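Local coordinates for DNA topoisomerase 2-associated protein PAT1 (Saccharomyces cerevisiae, PDB 5LMG) that activates mRNA decapping and represses translation in yeast, its C-terminal domain binding a short motif of the decapping enzyme Dcp2 and also interacting with the exonuclease Xrn1, at residues 116-121 with 175-180; 167-172 with 207-212. The protein carries 2 engineered substitutions. One frame throughout, in Å; residues are numbered along the deposited sequence.

Interaction 1. Residues 116-121 with 175-180; sequences LDKQQK and NSNFIE. With MG (magnesium ion), chain N.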
loop_
_atom_site.group_PDB
_atom_site.type_symbol
_atom_site.label_atom_id
_atom_site.label_comp_id
_atom_site.label_asym_id
_atom_site.label_seq_id
_atom_site.Cartn_x
_atom_site.Cartn_y
_atom_site.Cartn_z
ATOM N N LEU A 116 -6.019 4.633 -23.627
ATOM C CA LEU A 116 -6.219 5.982 -23.092
ATOM C C LEU A 116 -4.991 6.864 -23.237
ATOM O O LEU A 116 -3.874 6.355 -23.334
ATOM C CB LEU A 116 -6.615 5.934 -21.607
ATOM C CG LEU A 116 -7.887 5.190 -21.213
ATOM C CD1 LEU A 116 -8.010 5.144 -19.723
ATOM C CD2 LEU A 116 -9.131 5.814 -21.837
ATOM N N ASP A 117 -5.199 8.194 -23.222
ATOM C CA ASP A 117 -4.097 9.152 -23.247
ATOM C C ASP A 117 -3.762 9.573 -21.805
ATOM O O ASP A 117 -4.421 9.096 -20.870
ATOM C CB ASP A 117 -4.358 10.345 -24.200
ATOM C CG ASP A 117 -5.481 11.308 -23.835
ATOM O OD1 ASP A 117 -5.930 11.294 -22.673
ATOM O OD2 ASP A 117 -5.884 12.094 -24.706
ATOM N N LYS A 118 -2.738 10.434 -21.626
ATOM C CA LYS A 118 -2.247 10.882 -20.323
ATOM C C LYS A 118 -3.331 11.521 -19.428
ATOM O O LYS A 118 -3.484 11.095 -18.276
ATOM C CB LYS A 118 -1.032 11.817 -20.497
ATOM C CG LYS A 118 -0.312 12.178 -19.195
ATOM C CD LYS A 118 0.740 13.253 -19.438
ATOM C CE LYS A 118 0.968 14.110 -18.216
ATOM N NZ LYS A 118 2.130 15.025 -18.382
ATOM N N GLN A 119 -4.076 12.516 -19.950
ATOM C CA GLN A 119 -5.112 13.230 -19.187
ATOM C C GLN A 119 -6.281 12.325 -18.766
ATOM O O GLN A 119 -6.844 12.532 -17.685
ATOM C CB GLN A 119 -5.610 14.489 -19.914
ATOM C CG GLN A 119 -4.577 15.643 -19.996
ATOM C CD GLN A 119 -3.973 16.055 -18.662
ATOM O OE1 GLN A 119 -2.764 15.936 -18.438
ATOM N NE2 GLN A 119 -4.797 16.532 -17.741
ATOM N N GLN A 120 -6.632 11.328 -19.604
ATOM C CA GLN A 120 -7.688 10.353 -19.300
ATOM C C GLN A 120 -7.245 9.455 -18.131
ATOM O O GLN A 120 -8.008 9.279 -17.175
ATOM C CB GLN A 120 -8.035 9.505 -20.536
ATOM C CG GLN A 120 -8.909 10.236 -21.553
ATOM C CD GLN A 120 -9.099 9.428 -22.812
ATOM O OE1 GLN A 120 -8.180 8.769 -23.307
ATOM N NE2 GLN A 120 -10.301 9.460 -23.362
ATOM N N LYS A 121 -5.990 8.948 -18.191
ATOM C CA LYS A 121 -5.357 8.122 -17.164
ATOM C C LYS A 121 -5.240 8.919 -15.841
ATOM O O LYS A 121 -5.465 8.361 -14.769
ATOM C CB LYS A 121 -3.964 7.663 -17.624
ATOM C CG LYS A 121 -3.952 6.652 -18.762
ATOM C CD LYS A 121 -2.525 6.427 -19.248
ATOM C CE LYS A 121 -2.445 5.395 -20.339
ATOM N NZ LYS A 121 -1.040 5.173 -20.768
ATOM N N ASN A 175 4.631 9.037 -16.798
ATOM C CA ASN A 175 3.806 10.154 -17.281
ATOM C C ASN A 175 3.290 11.155 -16.215
ATOM O O ASN A 175 2.161 11.646 -16.342
ATOM C CB ASN A 175 2.612 9.602 -18.086
ATOM C CG ASN A 175 2.981 8.788 -19.302
ATOM O OD1 ASN A 175 3.121 9.317 -20.410
ATOM N ND2 ASN A 175 3.100 7.476 -19.128
ATOM N N SER A 176 4.112 11.513 -15.213
ATOM C CA SER A 176 3.653 12.499 -14.231
ATOM C C SER A 176 4.729 13.487 -13.800
ATOM O O SER A 176 5.861 13.093 -13.497
ATOM C CB SER A 176 3.011 11.830 -13.022
ATOM O OG SER A 176 3.980 11.209 -12.194
ATOM N N ASN A 177 4.356 14.773 -13.772
ATOM C CA ASN A 177 5.197 15.897 -13.357
ATOM C C ASN A 177 4.872 16.300 -11.907
ATOM O O ASN A 177 3.933 15.753 -11.317
ATOM C CB ASN A 177 5.033 17.084 -14.322
ATOM C CG ASN A 177 3.610 17.518 -14.584
ATOM O OD1 ASN A 177 2.870 17.941 -13.688
ATOM N ND2 ASN A 177 3.217 17.473 -15.844
ATOM N N PHE A 178 5.652 17.247 -11.339
ATOM C CA PHE A 178 5.507 17.745 -9.968
ATOM C C PHE A 178 4.071 18.182 -9.630
ATOM O O PHE A 178 3.488 17.643 -8.690
ATOM C CB PHE A 178 6.525 18.871 -9.689
ATOM C CG PHE A 178 6.542 19.395 -8.270
ATOM C CD1 PHE A 178 7.165 18.679 -7.252
ATOM C CD2 PHE A 178 5.970 20.625 -7.959
ATOM C CE1 PHE A 178 7.190 19.170 -5.941
ATOM C CE2 PHE A 178 6.000 21.117 -6.648
ATOM C CZ PHE A 178 6.607 20.385 -5.647
ATOM N N ILE A 179 3.500 19.119 -10.417
ATOM C CA ILE A 179 2.140 19.650 -10.241
ATOM C C ILE A 179 1.091 18.522 -10.113
ATOM O O ILE A 179 0.250 18.571 -9.212
ATOM C CB ILE A 179 1.789 20.676 -11.369
ATOM C CG1 ILE A 179 2.646 21.968 -11.241
ATOM C CG2 ILE A 179 0.280 21.010 -11.400
ATOM C CD1 ILE A 179 2.819 22.790 -12.558
ATOM N N GLU A 180 1.161 17.518 -11.008
ATOM C CA GLU A 180 0.229 16.395 -11.064
ATOM C C GLU A 180 0.298 15.478 -9.830
ATOM O O GLU A 180 -0.757 15.172 -9.271
ATOM C CB GLU A 180 0.393 15.614 -12.379
ATOM C CG GLU A 180 -0.162 16.363 -13.588
ATOM C CD GLU A 180 0.305 15.904 -14.958
ATOM O OE1 GLU A 180 1.242 15.075 -15.029
ATOM O OE2 GLU A 180 -0.243 16.406 -15.966
HETATM MG MG MG N . -7.251 13.764 -24.710
HETATM O O HOH W 1 -7.670 13.562 -22.621
HETATM O O HOH W 2 -9.065 12.420 -25.204
#

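Interaction 2. Residues 167-172 with 207-212; sequences IIVSFL and ITILIS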
loop_
_atom_site.group_PDB
_atom_site.type_symbol
_atom_site.label_atom_id
_atom_site.label_comp_id
_atom_site.label_asym_id
_atom_site.label_seq_id
_atom_site.Cartn_x
_atom_site.Cartn_y
_atom_site.Cartn_z
ATOM N N ILE A 167 -0.357 -0.609 -12.170
ATOM C CA ILE A 167 -0.783 0.394 -13.156
ATOM C C ILE A 167 -0.453 1.819 -12.647
ATOM O O ILE A 167 0.090 2.621 -13.398
ATOM C CB ILE A 167 -2.300 0.229 -13.482
ATOM C CG1 ILE A 167 -2.574 -1.039 -14.312
ATOM C CG2 ILE A 167 -2.884 1.473 -14.168
ATOM C CD1 ILE A 167 -4.052 -1.473 -14.310
ATOM N N ILE A 168 -0.795 2.121 -11.377
ATOM C CA ILE A 168 -0.554 3.426 -10.764
ATOM C C ILE A 168 0.950 3.732 -10.753
ATOM O O ILE A 168 1.342 4.783 -11.264
ATOM C CB ILE A 168 -1.257 3.543 -9.385
ATOM C CG1 ILE A 168 -2.795 3.607 -9.593
ATOM C CG2 ILE A 168 -0.740 4.743 -8.574
ATOM C CD1 ILE A 168 -3.660 3.332 -8.383
ATOM N N VAL A 169 1.770 2.772 -10.256
ATOM C CA VAL A 169 3.237 2.814 -10.186
ATOM C C VAL A 169 3.844 3.124 -11.559
ATOM O O VAL A 169 4.566 4.107 -11.672
ATOM C CB VAL A 169 3.839 1.520 -9.550
ATOM C CG1 VAL A 169 5.364 1.482 -9.663
ATOM C CG2 VAL A 169 3.427 1.381 -8.095
ATOM N N SER A 170 3.519 2.314 -12.597
ATOM C CA SER A 170 4.016 2.476 -13.971
ATOM C C SER A 170 3.669 3.845 -14.575
ATOM O O SER A 170 4.555 4.504 -15.121
ATOM C CB SER A 170 3.538 1.335 -14.867
ATOM O OG SER A 170 2.234 1.568 -15.383
ATOM N N PHE A 171 2.399 4.282 -14.442
ATOM C CA PHE A 171 1.945 5.576 -14.931
ATOM C C PHE A 171 2.659 6.771 -14.255
ATOM O O PHE A 171 3.047 7.702 -14.956
ATOM C CB PHE A 171 0.410 5.713 -14.829
ATOM C CG PHE A 171 -0.111 7.105 -15.126
ATOM C CD1 PHE A 171 -0.180 7.577 -16.431
ATOM C CD2 PHE A 171 -0.517 7.946 -14.097
ATOM C CE1 PHE A 171 -0.645 8.872 -16.701
ATOM C CE2 PHE A 171 -0.979 9.242 -14.367
ATOM C CZ PHE A 171 -1.041 9.694 -15.668
ATOM N N LEU A 172 2.809 6.756 -12.914
ATOM C CA LEU A 172 3.458 7.849 -12.179
ATOM C C LEU A 172 4.972 7.918 -12.420
ATOM O O LEU A 172 5.556 9.003 -12.407
ATOM C CB LEU A 172 3.144 7.789 -10.668
ATOM C CG LEU A 172 1.686 8.052 -10.252
ATOM C CD1 LEU A 172 1.510 7.875 -8.774
ATOM C CD2 LEU A 172 1.225 9.449 -10.652
ATOM N N ILE A 207 -0.467 5.341 -0.430
ATOM C CA ILE A 207 0.192 6.512 0.162
ATOM C C ILE A 207 1.712 6.399 -0.061
ATOM O O ILE A 207 2.312 7.359 -0.533
ATOM C CB ILE A 207 -0.211 6.765 1.647
ATOM C CG1 ILE A 207 -1.721 7.076 1.766
ATOM C CG2 ILE A 207 0.617 7.917 2.270
ATOM C CD1 ILE A 207 -2.345 6.824 3.157
ATOM N N THR A 208 2.300 5.202 0.196
ATOM C CA THR A 208 3.736 4.927 0.004
ATOM C C THR A 208 4.183 5.237 -1.432
ATOM O O THR A 208 5.235 5.860 -1.608
ATOM C CB THR A 208 4.091 3.499 0.412
ATOM O OG1 THR A 208 3.561 3.251 1.702
ATOM C CG2 THR A 208 5.613 3.228 0.397
ATOM N N ILE A 209 3.382 4.804 -2.439
ATOM C CA ILE A 209 3.627 5.066 -3.862
ATOM C C ILE A 209 3.701 6.594 -4.117
ATOM O O ILE A 209 4.663 7.037 -4.719
ATOM C CB ILE A 209 2.556 4.384 -4.762
ATOM C CG1 ILE A 209 2.764 2.858 -4.819
ATOM C CG2 ILE A 209 2.537 5.001 -6.178
ATOM C CD1 ILE A 209 1.510 2.101 -5.097
ATOM N N LEU A 210 2.690 7.377 -3.653
ATOM C CA LEU A 210 2.664 8.838 -3.818
ATOM C C LEU A 210 3.856 9.517 -3.149
ATOM O O LEU A 210 4.487 10.348 -3.792
ATOM C CB LEU A 210 1.341 9.490 -3.337
ATOM C CG LEU A 210 0.034 9.125 -4.053
ATOM C CD1 LEU A 210 -1.123 9.909 -3.453
ATOM C CD2 LEU A 210 0.105 9.416 -5.562
ATOM N N ILE A 211 4.173 9.156 -1.876
ATOM C CA ILE A 211 5.306 9.733 -1.115
ATOM C C ILE A 211 6.636 9.439 -1.817
ATOM O O ILE A 211 7.444 10.361 -1.981
ATOM C CB ILE A 211 5.355 9.268 0.371
ATOM C CG1 ILE A 211 4.149 9.754 1.189
ATOM C CG2 ILE A 211 6.684 9.669 1.052
ATOM C CD1 ILE A 211 4.068 9.017 2.597
ATOM N N SER A 212 6.870 8.146 -2.188
ATOM C CA SER A 212 8.085 7.690 -2.880
ATOM C C SER A 212 8.289 8.401 -4.228
ATOM O O SER A 212 9.412 8.808 -4.529
ATOM C CB SER A 212 8.078 6.179 -3.061
ATOM O OG SER A 212 8.016 5.552 -1.792
#

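Interaction 1. Residues 116-121 with 175-180
K118 spans from the start of helix 118-130 to that of helix 178-191, and its ammonium ends at the carboxylate of E180. With CG anti to the backbone N (chi1 -171°) and the chain extended beyond it, the lysine passes the backbone of N175 before reaching the glutamate. K118 CE is 3.3 Å from N175 O. Further out, K118 NZ forms a long salt bridge, 3.5 Å, with E180 OE1. The two charged chains meet at a slant, and CE also touches the carboxylate, so the methylene beside the charge shares the contact. N177 borders the same spot, its ND2 3.7 Å from K118 NZ. Q119 bends back at chi2, bringing OE1 to 3.6 Å from E180 OE2; the amide and carboxylate planes are turned 38° apart, and the two oxygens merely touch.

Each helix start is closed by a capping box. D117 OD1 accepts from Q120 N at 3.1 Å while Q120 OE1 takes the N-H of D117; in the second box N177 OD1 accepts from E180 N at 3.2 Å, and the return bond from N177 N to E180 OE1 is weak. D117 OD2 also binds a magnesium ion at 2.2 Å, which two waters coordinate as well; one of them donates to D117 OD1. E180 OE1 is thus shared between the box and the lysine, while the first turn of its helix would probably favour its negative charge. The result is a surface electrostatic link resting on a single long salt bridge, whose strength probably depends on the surrounding water and ions.

Interaction 2. Residues 167-172 with 207-212
I209 packs against I168, V169 and L172 in a largely buried, wholly apolar contact between helices 151-174 and 201-216, within the helical array of the Pat1 C-terminal domain. The two short segments run almost parallel, at 11°, with axes 10.7 Å apart at closest approach. Helix 178-191 and the short helix 194-197 lie between them in sequence; the near-parallel course is consistent with the assignment of this family to the TPR clan of helical-repeat proteins.

The two branches of I209 divide the work. CG1, on the side of the backbone N (chi1 -73°), carries CD1 to within 3.6 Å of V169 CG2. The other branch, CG2, faces L172 CD1 at 4.0 Å and I168 CG2 at 4.1 Å, and all three partners cross the isoleucine at about a right angle. L172 CD1 also meets L210 CD2 at 3.8 Å, extending the apolar seam inward. Cutting I209 back to an alanine would probably leave V169 CG2 and I168 CG2 without their partners across the contact, L172 CD1 keeping only L210, and open a gap between the helices. V169 lies at the exposed margin.

Deeper in, L172 and L210 both rest on L184 of helix 178-191, while I168 packs on L125 and L210 on F129 of helix 118-130. T208 and S212 touch helix 275-286.

How the interactions relate
The pair illustrates how chemistry follows depth in a helical domain. Interaction 1 is a surface contact of polar and charged chains at two helix starts; interaction 2, its centre about 12 Å from that of the first, is a mostly buried meeting of aliphatic branches along two helix bodies. They share neighbouring elements: helix 151-174, which supplies 167-172, leads through residues 175-177 into helix 178-191, and within that link S176 OG bonds to L172 O. The ring of F171 joins them directly, its CE1 lying 3.7 Å from K121 CB. Helices 118-130 and 178-191, linked by charge at their starts in interaction 1, supply apolar side chains that back interaction 2.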